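PDB 3JXE: tryptophan--tRNA ligase from Pyrococcus horikoshii, which catalyses the ATP-dependent attachment of L-tryptophan to tRNA(Trp), releasing AMP and diphosphate. Local coordinates for residues D62-D67 and R208-A213; R72-Y77 and E102-N107. One frame throughout, in Å; residues are numbered along the deposited sequence.

Contact 1: D62-D67 and R208-A213. With TYM (tryptophanyl-5'AMP), chain E.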
ATOM      1  N   ASP B  62      21.846 -21.337 -10.398  1.00 85.59           N
ATOM      2  CA  ASP B  62      23.228 -21.751 -10.158  1.00 85.89           C
ATOM      3  C   ASP B  62      23.856 -20.966  -9.003  1.00 86.05           C
ATOM      4  O   ASP B  62      24.750 -21.466  -8.317  1.00 86.05           O
ATOM      5  CB  ASP B  62      24.065 -21.604 -11.434  1.00 85.94           C
ATOM      6  CG  ASP B  62      24.014 -20.199 -12.020  1.00 86.17           C
ATOM      7  OD1 ASP B  62      22.901 -19.661 -12.215  1.00 86.22           O
ATOM      8  OD2 ASP B  62      25.095 -19.637 -12.297  1.00 86.56           O
ATOM      9  N   LEU B  63      23.373 -19.743  -8.793  1.00 86.28           N
ATOM     10  CA  LEU B  63      23.833 -18.894  -7.697  1.00 86.56           C
ATOM     11  C   LEU B  63      23.155 -19.237  -6.368  1.00 86.81           C
ATOM     12  O   LEU B  63      23.706 -18.957  -5.300  1.00 86.88           O
ATOM     13  CB  LEU B  63      23.635 -17.410  -8.034  1.00 86.52           C
ATOM     14  CG  LEU B  63      24.620 -16.732  -8.996  1.00 86.48           C
ATOM     15  CD1 LEU B  63      24.275 -17.003 -10.458  1.00 86.39           C
ATOM     16  CD2 LEU B  63      24.652 -15.231  -8.743  1.00 86.48           C
ATOM     17  N   ILE B  64      21.966 -19.836  -6.433  1.00 87.10           N
ATOM     18  CA  ILE B  64      21.243 -20.248  -5.223  1.00 87.33           C
ATOM     19  C   ILE B  64      21.848 -21.522  -4.619  1.00 87.56           C
ATOM     20  O   ILE B  64      21.799 -21.722  -3.403  1.00 87.60           O
ATOM     21  CB  ILE B  64      19.711 -20.413  -5.474  1.00 87.30           C
ATOM     22  CG1 ILE B  64      18.908 -20.067  -4.221  1.00 87.15           C
ATOM     23  CG2 ILE B  64      19.360 -21.813  -5.943  1.00 87.27           C
ATOM     24  CD1 ILE B  64      18.402 -18.646  -4.189  1.00 86.98           C
ATOM     25  N   LEU B  65      22.416 -22.368  -5.479  1.00 87.83           N
ATOM     26  CA  LEU B  65      23.072 -23.605  -5.055  1.00 88.10           C
ATOM     27  C   LEU B  65      24.479 -23.334  -4.537  1.00 88.38           C
ATOM     28  O   LEU B  65      24.934 -23.981  -3.591  1.00 88.41           O
ATOM     29  CB  LEU B  65      23.131 -24.607  -6.210  1.00 88.01           C
ATOM     30  CG  LEU B  65      21.815 -25.189  -6.725  1.00 87.87           C
ATOM     31  CD1 LEU B  65      22.021 -25.794  -8.100  1.00 87.67           C
ATOM     32  CD2 LEU B  65      21.248 -26.216  -5.752  1.00 87.66           C
ATOM     33  N   LYS B  66      25.158 -22.381  -5.172  1.00 88.71           N
ATOM     34  CA  LYS B  66      26.488 -21.950  -4.754  1.00 89.04           C
ATOM     35  C   LYS B  66      26.448 -21.395  -3.331  1.00 89.16           C
ATOM     36  O   LYS B  66      27.340 -21.672  -2.527  1.00 89.27           O
ATOM     37  CB  LYS B  66      27.031 -20.892  -5.719  1.00 89.12           C
ATOM     38  CG  LYS B  66      28.514 -20.581  -5.541  1.00 89.60           C
ATOM     39  CD  LYS B  66      28.848 -19.140  -5.919  1.00 90.34           C
ATOM     40  CE  LYS B  66      28.921 -18.941  -7.428  1.00 90.64           C
ATOM     41  NZ  LYS B  66      29.194 -17.518  -7.774  1.00 91.01           N
ATOM     42  N   ASP B  67      25.408 -20.618  -3.033  1.00 89.24           N
ATOM     43  CA  ASP B  67      25.217 -20.027  -1.709  1.00 89.35           C
ATOM     44  C   ASP B  67      24.963 -21.080  -0.632  1.00 89.35           C
ATOM     45  O   ASP B  67      25.463 -20.959   0.489  1.00 89.33           O
ATOM     46  CB  ASP B  67      24.073 -19.008  -1.737  1.00 89.45           C
ATOM     47  CG  ASP B  67      24.461 -17.702  -2.416  1.00 89.74           C
ATOM     48  OD1 ASP B  67      25.431 -17.694  -3.211  1.00 90.08           O
ATOM     49  OD2 ASP B  67      23.786 -16.678  -2.153  1.00 90.05           O
ATOM     50  N   ARG B 208      19.717 -14.400  -0.356  1.00 69.78           N
ATOM     51  CA  ARG B 208      19.038 -14.333  -1.657  1.00 69.81           C
ATOM     52  C   ARG B 208      17.794 -15.225  -1.741  1.00 69.62           C
ATOM     53  O   ARG B 208      17.691 -16.237  -1.044  1.00 69.70           O
ATOM     54  CB  ARG B 208      19.999 -14.588  -2.824  1.00 69.88           C
ATOM     55  CG  ARG B 208      20.584 -15.980  -2.914  1.00 70.60           C
ATOM     56  CD  ARG B 208      21.209 -16.184  -4.286  1.00 71.76           C
ATOM     57  NE  ARG B 208      22.398 -15.353  -4.475  1.00 72.65           N
ATOM     58  CZ  ARG B 208      22.693 -14.702  -5.598  1.00 73.04           C
ATOM     59  NH1 ARG B 208      23.801 -13.975  -5.666  1.00 73.13           N
ATOM     60  NH2 ARG B 208      21.881 -14.762  -6.646  1.00 73.35           N
ATOM     61  N   CYS B 209      16.857 -14.831  -2.601  1.00 69.36           N
ATOM     62  CA  CYS B 209      15.540 -15.457  -2.675  1.00 69.06           C
ATOM     63  C   CYS B 209      15.389 -16.394  -3.870  1.00 68.83           C
ATOM     64  O   CYS B 209      15.923 -16.122  -4.943  1.00 68.79           O
ATOM     65  CB  CYS B 209      14.467 -14.371  -2.744  1.00 69.09           C
ATOM     66  SG  CYS B 209      12.777 -14.981  -2.697  1.00 69.17           S
ATOM     67  N   LEU B 210      14.658 -17.492  -3.674  1.00 68.59           N
ATOM     68  CA  LEU B 210      14.289 -18.401  -4.762  1.00 68.36           C
ATOM     69  C   LEU B 210      12.772 -18.440  -4.884  1.00 68.21           C
ATOM     70  O   LEU B 210      12.070 -18.661  -3.894  1.00 68.22           O
ATOM     71  CB  LEU B 210      14.820 -19.816  -4.507  1.00 68.35           C
ATOM     72  CG  LEU B 210      15.274 -20.732  -5.659  1.00 68.34           C
ATOM     73  CD1 LEU B 210      15.320 -22.178  -5.185  1.00 68.23           C
ATOM     74  CD2 LEU B 210      14.429 -20.633  -6.923  1.00 68.20           C
ATOM     75  N   ILE B 211      12.271 -18.226  -6.100  1.00 68.01           N
ATOM     76  CA  ILE B 211      10.829 -18.225  -6.352  1.00 67.76           C
ATOM     77  C   ILE B 211      10.398 -19.345  -7.311  1.00 67.63           C
ATOM     78  O   ILE B 211      10.558 -19.218  -8.531  1.00 67.70           O
ATOM     79  CB  ILE B 211      10.327 -16.848  -6.861  1.00 67.72           C
ATOM     80  CG1 ILE B 211      10.710 -15.742  -5.871  1.00 67.67           C
ATOM     81  CG2 ILE B 211       8.814 -16.878  -7.080  1.00 67.66           C
ATOM     82  CD1 ILE B 211      10.606 -14.340  -6.431  1.00 67.59           C
ATOM     83  N   PRO B 212       9.867 -20.453  -6.757  1.00 67.42           N
ATOM     84  CA  PRO B 212       9.257 -21.499  -7.572  1.00 67.26           C
ATOM     85  C   PRO B 212       7.821 -21.135  -7.958  1.00 67.14           C
ATOM     86  O   PRO B 212       6.946 -21.036  -7.091  1.00 67.14           O
ATOM     87  CB  PRO B 212       9.277 -22.730  -6.650  1.00 67.24           C
ATOM     88  CG  PRO B 212       9.928 -22.284  -5.361  1.00 67.30           C
ATOM     89  CD  PRO B 212       9.835 -20.800  -5.328  1.00 67.38           C
ATOM     90  N   ALA B 213       7.600 -20.922  -9.253  1.00 66.99           N
ATOM     91  CA  ALA B 213       6.284 -20.576  -9.791  1.00 66.88           C
ATOM     92  C   ALA B 213       6.215 -20.939 -11.273  1.00 66.82           C
ATOM     93  O   ALA B 213       7.176 -21.471 -11.829  1.00 66.79           O
ATOM     94  CB  ALA B 213       6.004 -19.090  -9.590  1.00 66.82           C
TER
HETATM   95  P   TYM E 900      -2.157 -17.441  -9.146  0.80 43.72           P
HETATM   96  O1P TYM E 900      -2.980 -17.442  -7.916  0.80 43.57           O
HETATM   97  O2P TYM E 900      -2.782 -17.111 -10.445  0.80 43.90           O
HETATM   98  O5' TYM E 900      -1.455 -18.881  -9.305  0.80 43.91           O
HETATM   99  C5' TYM E 900      -0.726 -19.441  -8.206  0.80 44.62           C
HETATM  100  C4' TYM E 900       0.450 -20.294  -8.697  0.80 45.19           C
HETATM  101  O4' TYM E 900      -0.023 -21.248  -9.688  0.80 45.24           O
HETATM  102  C1' TYM E 900       0.759 -21.082 -10.907  0.80 45.50           C
HETATM  103  N9  TYM E 900      -0.178 -21.457 -12.013  0.80 45.48           N
HETATM  104  C4  TYM E 900      -0.090 -22.553 -12.767  0.80 45.35           C
HETATM  105  N3  TYM E 900       0.782 -23.578 -12.815  0.80 45.35           N
HETATM  106  C2  TYM E 900       0.633 -24.563 -13.694  0.80 45.11           C
HETATM  107  N1  TYM E 900      -0.376 -24.573 -14.552  0.80 44.98           N
HETATM  108  C6  TYM E 900      -1.286 -23.582 -14.558  0.80 45.27           C
HETATM  109  N6  TYM E 900      -2.294 -23.609 -15.426  0.80 45.35           N
HETATM  110  C5  TYM E 900      -1.157 -22.534 -13.650  0.80 45.32           C
HETATM  111  N7  TYM E 900      -1.860 -21.433 -13.402  0.80 45.33           N
HETATM  112  C8  TYM E 900      -1.264 -20.782 -12.400  0.80 45.38           C
HETATM  113  C2' TYM E 900       1.232 -19.631 -10.868  0.80 45.69           C
HETATM  114  O2' TYM E 900       2.453 -19.494 -11.590  0.80 45.76           O
HETATM  115  C3' TYM E 900       1.509 -19.429  -9.383  0.80 45.70           C
HETATM  116  O3' TYM E 900       2.805 -19.956  -9.051  0.80 46.38           O
HETATM  117  NH3 TYM E 900      -0.356 -12.900  -8.322  0.80 43.19           N
HETATM  118  CA  TYM E 900      -0.084 -14.320  -8.062  0.80 43.21           C
HETATM  119  CB  TYM E 900       0.063 -14.548  -6.557  0.80 43.13           C
HETATM  120  CG  TYM E 900       1.548 -14.456  -6.092  0.80 42.78           C
HETATM  121  CD2 TYM E 900       2.614 -15.275  -6.449  0.80 42.29           C
HETATM  122  CE2 TYM E 900       3.756 -14.813  -5.782  0.80 42.20           C
HETATM  123  CE3 TYM E 900       2.705 -16.382  -7.292  0.80 42.33           C
HETATM  124  CD1 TYM E 900       2.059 -13.543  -5.235  0.80 42.80           C
HETATM  125  NE1 TYM E 900       3.435 -13.759  -5.037  0.80 42.45           N
HETATM  126  CZ2 TYM E 900       4.974 -15.459  -5.960  0.80 42.08           C
HETATM  127  CZ3 TYM E 900       3.931 -17.024  -7.469  0.80 42.14           C
HETATM  128  CH2 TYM E 900       5.066 -16.563  -6.803  0.80 42.04           C
HETATM  129  C   TYM E 900      -1.239 -15.180  -8.587  0.80 43.36           C
HETATM  130  O   TYM E 900      -2.375 -14.710  -8.686  0.80 43.36           O
HETATM  131  OPP TYM E 900      -0.880 -16.465  -8.916  0.80 43.46           O

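Contact 2: R72-Y77 and E102-N107. With TYM (tryptophanyl-5'AMP), chain E.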
ATOM      1  N   ARG B  72      26.078 -20.108   3.299  1.00 85.96           N
ATOM      2  CA  ARG B  72      25.377 -18.846   3.578  1.00 85.40           C
ATOM      3  C   ARG B  72      23.865 -18.933   3.331  1.00 84.74           C
ATOM      4  O   ARG B  72      23.120 -18.020   3.693  1.00 84.74           O
ATOM      5  CB  ARG B  72      26.013 -17.663   2.832  1.00 85.56           C
ATOM      6  CG  ARG B  72      26.122 -17.829   1.329  1.00 86.22           C
ATOM      7  CD  ARG B  72      27.155 -16.879   0.758  1.00 87.33           C
ATOM      8  NE  ARG B  72      27.473 -17.204  -0.630  1.00 88.44           N
ATOM      9  CZ  ARG B  72      28.544 -16.762  -1.283  1.00 89.10           C
ATOM     10  NH1 ARG B  72      29.422 -15.970  -0.677  1.00 89.48           N
ATOM     11  NH2 ARG B  72      28.742 -17.118  -2.547  1.00 89.37           N
ATOM     12  N   GLY B  73      23.429 -20.029   2.710  1.00 83.92           N
ATOM     13  CA  GLY B  73      22.007 -20.343   2.556  1.00 82.89           C
ATOM     14  C   GLY B  73      21.182 -19.401   1.693  1.00 82.13           C
ATOM     15  O   GLY B  73      21.716 -18.496   1.044  1.00 82.16           O
ATOM     16  N   PHE B  74      19.870 -19.634   1.693  1.00 81.27           N
ATOM     17  CA  PHE B  74      18.904 -18.830   0.940  1.00 80.31           C
ATOM     18  C   PHE B  74      17.508 -18.944   1.560  1.00 79.56           C
ATOM     19  O   PHE B  74      17.351 -19.537   2.630  1.00 79.48           O
ATOM     20  CB  PHE B  74      18.881 -19.252  -0.538  1.00 80.37           C
ATOM     21  CG  PHE B  74      18.440 -20.677  -0.766  1.00 80.56           C
ATOM     22  CD1 PHE B  74      17.101 -20.975  -1.013  1.00 80.75           C
ATOM     23  CD2 PHE B  74      19.366 -21.716  -0.760  1.00 80.70           C
ATOM     24  CE1 PHE B  74      16.689 -22.286  -1.232  1.00 80.68           C
ATOM     25  CE2 PHE B  74      18.963 -23.031  -0.979  1.00 80.72           C
ATOM     26  CZ  PHE B  74      17.621 -23.314  -1.216  1.00 80.75           C
ATOM     27  N   PHE B  75      16.503 -18.367   0.901  1.00 78.57           N
ATOM     28  CA  PHE B  75      15.112 -18.526   1.337  1.00 77.59           C
ATOM     29  C   PHE B  75      14.123 -18.647   0.177  1.00 76.84           C
ATOM     30  O   PHE B  75      14.386 -18.166  -0.928  1.00 76.77           O
ATOM     31  CB  PHE B  75      14.700 -17.429   2.334  1.00 77.64           C
ATOM     32  CG  PHE B  75      14.401 -16.094   1.704  1.00 77.69           C
ATOM     33  CD1 PHE B  75      13.088 -15.713   1.448  1.00 77.82           C
ATOM     34  CD2 PHE B  75      15.425 -15.204   1.397  1.00 77.73           C
ATOM     35  CE1 PHE B  75      12.797 -14.473   0.882  1.00 77.69           C
ATOM     36  CE2 PHE B  75      15.142 -13.963   0.830  1.00 77.69           C
ATOM     37  CZ  PHE B  75      13.826 -13.597   0.575  1.00 77.66           C
ATOM     38  N   LEU B  76      12.988 -19.292   0.443  1.00 75.87           N
ATOM     39  CA  LEU B  76      11.971 -19.541  -0.576  1.00 74.88           C
ATOM     40  C   LEU B  76      10.773 -18.610  -0.448  1.00 74.24           C
ATOM     41  O   LEU B  76      10.369 -18.244   0.658  1.00 74.16           O
ATOM     42  CB  LEU B  76      11.499 -20.996  -0.519  1.00 74.88           C
ATOM     43  CG  LEU B  76      12.467 -22.096  -0.965  1.00 74.68           C
ATOM     44  CD1 LEU B  76      12.016 -23.427  -0.402  1.00 74.52           C
ATOM     45  CD2 LEU B  76      12.577 -22.164  -2.484  1.00 74.57           C
ATOM     46  N   TYR B  77      10.210 -18.238  -1.593  1.00 73.41           N
ATOM     47  CA  TYR B  77       9.009 -17.414  -1.643  1.00 72.59           C
ATOM     48  C   TYR B  77       8.133 -17.802  -2.826  1.00 72.04           C
ATOM     49  O   TYR B  77       8.603 -17.886  -3.957  1.00 72.00           O
ATOM     50  CB  TYR B  77       9.370 -15.919  -1.674  1.00 72.61           C
ATOM     51  CG  TYR B  77       8.313 -14.993  -2.251  1.00 72.56           C
ATOM     52  CD1 TYR B  77       7.029 -14.921  -1.702  1.00 72.51           C
ATOM     53  CD2 TYR B  77       8.610 -14.164  -3.333  1.00 72.50           C
ATOM     54  CE1 TYR B  77       6.065 -14.069  -2.235  1.00 72.30           C
ATOM     55  CE2 TYR B  77       7.655 -13.303  -3.866  1.00 72.27           C
ATOM     56  CZ  TYR B  77       6.388 -13.261  -3.314  1.00 72.26           C
ATOM     57  OH  TYR B  77       5.446 -12.410  -3.840  1.00 72.35           O
ATOM     58  N   GLU B 102      12.211 -28.925   2.210  1.00 77.54           N
ATOM     59  CA  GLU B 102      12.554 -30.199   2.831  1.00 77.63           C
ATOM     60  C   GLU B 102      14.057 -30.465   2.740  1.00 77.39           C
ATOM     61  O   GLU B 102      14.739 -30.561   3.762  1.00 77.46           O
ATOM     62  CB  GLU B 102      11.774 -31.330   2.154  1.00 77.80           C
ATOM     63  CG  GLU B 102      11.480 -32.531   3.036  1.00 78.66           C
ATOM     64  CD  GLU B 102      10.564 -33.531   2.350  1.00 79.89           C
ATOM     65  OE1 GLU B 102      11.031 -34.233   1.425  1.00 80.53           O
ATOM     66  OE2 GLU B 102       9.377 -33.615   2.736  1.00 80.10           O
ATOM     67  N   LYS B 103      14.564 -30.545   1.511  1.00 77.05           N
ATOM     68  CA  LYS B 103      15.941 -30.966   1.255  1.00 76.73           C
ATOM     69  C   LYS B 103      17.005 -29.908   1.560  1.00 76.35           C
ATOM     70  O   LYS B 103      18.162 -30.254   1.815  1.00 76.42           O
ATOM     71  CB  LYS B 103      16.086 -31.465  -0.188  1.00 76.82           C
ATOM     72  CG  LYS B 103      15.095 -32.558  -0.593  1.00 77.35           C
ATOM     73  CD  LYS B 103      15.412 -33.906   0.050  1.00 78.28           C
ATOM     74  CE  LYS B 103      14.342 -34.940  -0.281  1.00 78.52           C
ATOM     75  NZ  LYS B 103      14.699 -36.295   0.226  1.00 78.89           N
ATOM     76  N   PHE B 104      16.621 -28.631   1.532  1.00 75.76           N
ATOM     77  CA  PHE B 104      17.563 -27.536   1.795  1.00 75.11           C
ATOM     78  C   PHE B 104      17.405 -26.906   3.178  1.00 74.61           C
ATOM     79  O   PHE B 104      18.300 -26.201   3.646  1.00 74.56           O
ATOM     80  CB  PHE B 104      17.461 -26.450   0.719  1.00 75.18           C
ATOM     81  CG  PHE B 104      17.989 -26.870  -0.626  1.00 75.18           C
ATOM     82  CD1 PHE B 104      17.119 -27.147  -1.674  1.00 75.19           C
ATOM     83  CD2 PHE B 104      19.359 -26.976  -0.847  1.00 75.31           C
ATOM     84  CE1 PHE B 104      17.601 -27.531  -2.924  1.00 75.23           C
ATOM     85  CE2 PHE B 104      19.852 -27.361  -2.094  1.00 75.51           C
ATOM     86  CZ  PHE B 104      18.971 -27.637  -3.134  1.00 75.35           C
ATOM     87  N   GLY B 105      16.265 -27.156   3.819  1.00 74.06           N
ATOM     88  CA  GLY B 105      16.003 -26.672   5.178  1.00 73.40           C
ATOM     89  C   GLY B 105      16.057 -25.164   5.326  1.00 72.94           C
ATOM     90  O   GLY B 105      16.789 -24.644   6.171  1.00 72.99           O
ATOM     91  N   VAL B 106      15.278 -24.465   4.505  1.00 72.42           N
ATOM     92  CA  VAL B 106      15.261 -22.999   4.498  1.00 71.78           C
ATOM     93  C   VAL B 106      13.882 -22.442   4.858  1.00 71.30           C
ATOM     94  O   VAL B 106      12.892 -23.179   4.884  1.00 71.27           O
ATOM     95  CB  VAL B 106      15.726 -22.421   3.132  1.00 71.81           C
ATOM     96  CG1 VAL B 106      17.183 -22.773   2.865  1.00 71.91           C
ATOM     97  CG2 VAL B 106      14.838 -22.912   1.993  1.00 71.83           C
ATOM     98  N   ASN B 107      13.833 -21.142   5.139  1.00 70.66           N
ATOM     99  CA  ASN B 107      12.576 -20.449   5.421  1.00 70.04           C
ATOM    100  C   ASN B 107      11.691 -20.315   4.182  1.00 69.55           C
ATOM    101  O   ASN B 107      12.188 -20.300   3.051  1.00 69.52           O
ATOM    102  CB  ASN B 107      12.848 -19.070   6.024  1.00 70.09           C
ATOM    103  CG  ASN B 107      13.456 -19.148   7.410  1.00 70.17           C
ATOM    104  OD1 ASN B 107      12.923 -19.811   8.306  1.00 70.01           O
ATOM    105  ND2 ASN B 107      14.576 -18.460   7.597  1.00 70.61           N
TER
HETATM  106  P   TYM E 900      -2.157 -17.441  -9.146  0.80 43.72           P
HETATM  107  O1P TYM E 900      -2.980 -17.442  -7.916  0.80 43.57           O
HETATM  108  O2P TYM E 900      -2.782 -17.111 -10.445  0.80 43.90           O
HETATM  109  O5' TYM E 900      -1.455 -18.881  -9.305  0.80 43.91           O
HETATM  110  C5' TYM E 900      -0.726 -19.441  -8.206  0.80 44.62           C
HETATM  111  C4' TYM E 900       0.450 -20.294  -8.697  0.80 45.19           C
HETATM  112  O4' TYM E 900      -0.023 -21.248  -9.688  0.80 45.24           O
HETATM  113  C1' TYM E 900       0.759 -21.082 -10.907  0.80 45.50           C
HETATM  114  N9  TYM E 900      -0.178 -21.457 -12.013  0.80 45.48           N
HETATM  115  C4  TYM E 900      -0.090 -22.553 -12.767  0.80 45.35           C
HETATM  116  N3  TYM E 900       0.782 -23.578 -12.815  0.80 45.35           N
HETATM  117  C2  TYM E 900       0.633 -24.563 -13.694  0.80 45.11           C
HETATM  118  N1  TYM E 900      -0.376 -24.573 -14.552  0.80 44.98           N
HETATM  119  C6  TYM E 900      -1.286 -23.582 -14.558  0.80 45.27           C
HETATM  120  N6  TYM E 900      -2.294 -23.609 -15.426  0.80 45.35           N
HETATM  121  C5  TYM E 900      -1.157 -22.534 -13.650  0.80 45.32           C
HETATM  122  N7  TYM E 900      -1.860 -21.433 -13.402  0.80 45.33           N
HETATM  123  C8  TYM E 900      -1.264 -20.782 -12.400  0.80 45.38           C
HETATM  124  C2' TYM E 900       1.232 -19.631 -10.868  0.80 45.69           C
HETATM  125  O2' TYM E 900       2.453 -19.494 -11.590  0.80 45.76           O
HETATM  126  C3' TYM E 900       1.509 -19.429  -9.383  0.80 45.70           C
HETATM  127  O3' TYM E 900       2.805 -19.956  -9.051  0.80 46.38           O
HETATM  128  NH3 TYM E 900      -0.356 -12.900  -8.322  0.80 43.19           N
HETATM  129  CA  TYM E 900      -0.084 -14.320  -8.062  0.80 43.21           C
HETATM  130  CB  TYM E 900       0.063 -14.548  -6.557  0.80 43.13           C
HETATM  131  CG  TYM E 900       1.548 -14.456  -6.092  0.80 42.78           C
HETATM  132  CD2 TYM E 900       2.614 -15.275  -6.449  0.80 42.29           C
HETATM  133  CE2 TYM E 900       3.756 -14.813  -5.782  0.80 42.20           C
HETATM  134  CE3 TYM E 900       2.705 -16.382  -7.292  0.80 42.33           C
HETATM  135  CD1 TYM E 900       2.059 -13.543  -5.235  0.80 42.80           C
HETATM  136  NE1 TYM E 900       3.435 -13.759  -5.037  0.80 42.45           N
HETATM  137  CZ2 TYM E 900       4.974 -15.459  -5.960  0.80 42.08           C
HETATM  138  CZ3 TYM E 900       3.931 -17.024  -7.469  0.80 42.14           C
HETATM  139  CH2 TYM E 900       5.066 -16.563  -6.803  0.80 42.04           C
HETATM  140  C   TYM E 900      -1.239 -15.180  -8.587  0.80 43.36           C
HETATM  141  O   TYM E 900      -2.375 -14.710  -8.686  0.80 43.36           O
HETATM  142  OPP TYM E 900      -0.880 -16.465  -8.916  0.80 43.46           O

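Contact 1: D62-D67 and R208-A213
Arg208 and Ile64 do most of the joining here, where helix 61-69 lies against the start of strand 209-214. The close-packed part is apolar. Ile64 drives CD1 into the angle between the arginine stem and the strand, 3.7 Å from Arg208 CG and 3.8 Å from Leu210 CB. The two aliphatic chains of Ile64 and Leu210 meet at about a right angle, and Leu100 of helix 88-104 touches Leu210 as well. The chain of Arg208 is bent about CG-CD (chi3 68°), and the guanidinium lies beside Leu63 and Asp67. Leu63 lies over one face of that group, with CB 3.5 Å from Arg208 NH2 and CD2 3.4 Å from Arg208 NH1. Asp67 comes to the edge: its OD2 is 3.0 Å from Arg208 NE, a salt bridge whose hydrogen bond is weak, bent to 134° at the hydrogen, with the carboxylate and guanidinium planes nearly perpendicular at 83°. Toward solvent the contact thins out: Leu63 is partly exposed, and Asp62 and Lys66 on the same helix are exposed. Farther along the strand, Ile211 and Ala213 line the tryptophanyl-AMP pocket. Asp67 has a second partner in Arg72, and Arg208 one in Asp60, both through long, weak ion pairs, so the buried charges are probably shared through a loose network, while hydrocarbon supplies most of the fit.

Contact 2: R72-Y77 and E102-N107
Strand 75-80 carries the tryptophan-binding Tyr77 of the active site, and just upstream Phe74 and Leu76 pack on Phe104, in the last turn of helix 88-104, and Val106, just beyond it. Phe74 is held on two sides. Val106 CG1 sits 4.0 Å above the centroid of the Phe74 ring, only 6° off its normal, a CH-pi contact over the face. The rim of the same ring points at the face of Phe104 in a T-shaped pair, with centroids 5.3 Å apart and planes at 67°; Phe74 CZ comes within 3.6 Å of Phe104 CG. Tyr68 makes another edge-to-face pair with Phe104. Val106 CG2 fits between the Phe74 ring edge and Leu76, 3.7 Å from Leu76 CD1. This is the turn of a beta-alpha-beta unit of the Rossmann fold: Gly105 leaves the helix with positive phi, and the chain passes through Val106 and Asn107 into strand 108-112, parallel to strand 75-80. Leu76 N gives a nearly straight bond to Asn107 O at 2.9 Å, and Leu76 also bonds the backbone of Tyr109. With chi1 at 157°, the Tyr77 ring leads away from 102-107, and its OH accepts a hydrogen bond from TYM NE1 at 2.7 Å. Tyr77 OH also lies at hydrogen-bonding distance of Gln111 OE1 and the main-chain Gln198 O. A phenylalanine in place of Tyr77 would lack that oxygen and is likely to leave the indole N-H without this acceptor.

In the fold
The two contacts have centres about 9 Å apart and meet on neighbouring parallel strands of one sheet, 209-214 and 75-80. Contact 1 brings helix 61-69 onto strand 209-214; contact 2 ties strand 75-80 to the end of helix 88-104 and the loop after it. Along the chain the order is 62-67, 72-77, 102-107 and then 208-213, so the whole of contact 2 falls within the long span that contact 1 brings together. Leu210 N to Phe75 O and Leu210 O to Tyr77 N, probable hydrogen bonds, stitch the strands, and Ile64 also touches Phe74. The same two strands carry Tyr77, Ile211 and Ala213 to the tryptophanyl-AMP in the Rossmann-fold active site.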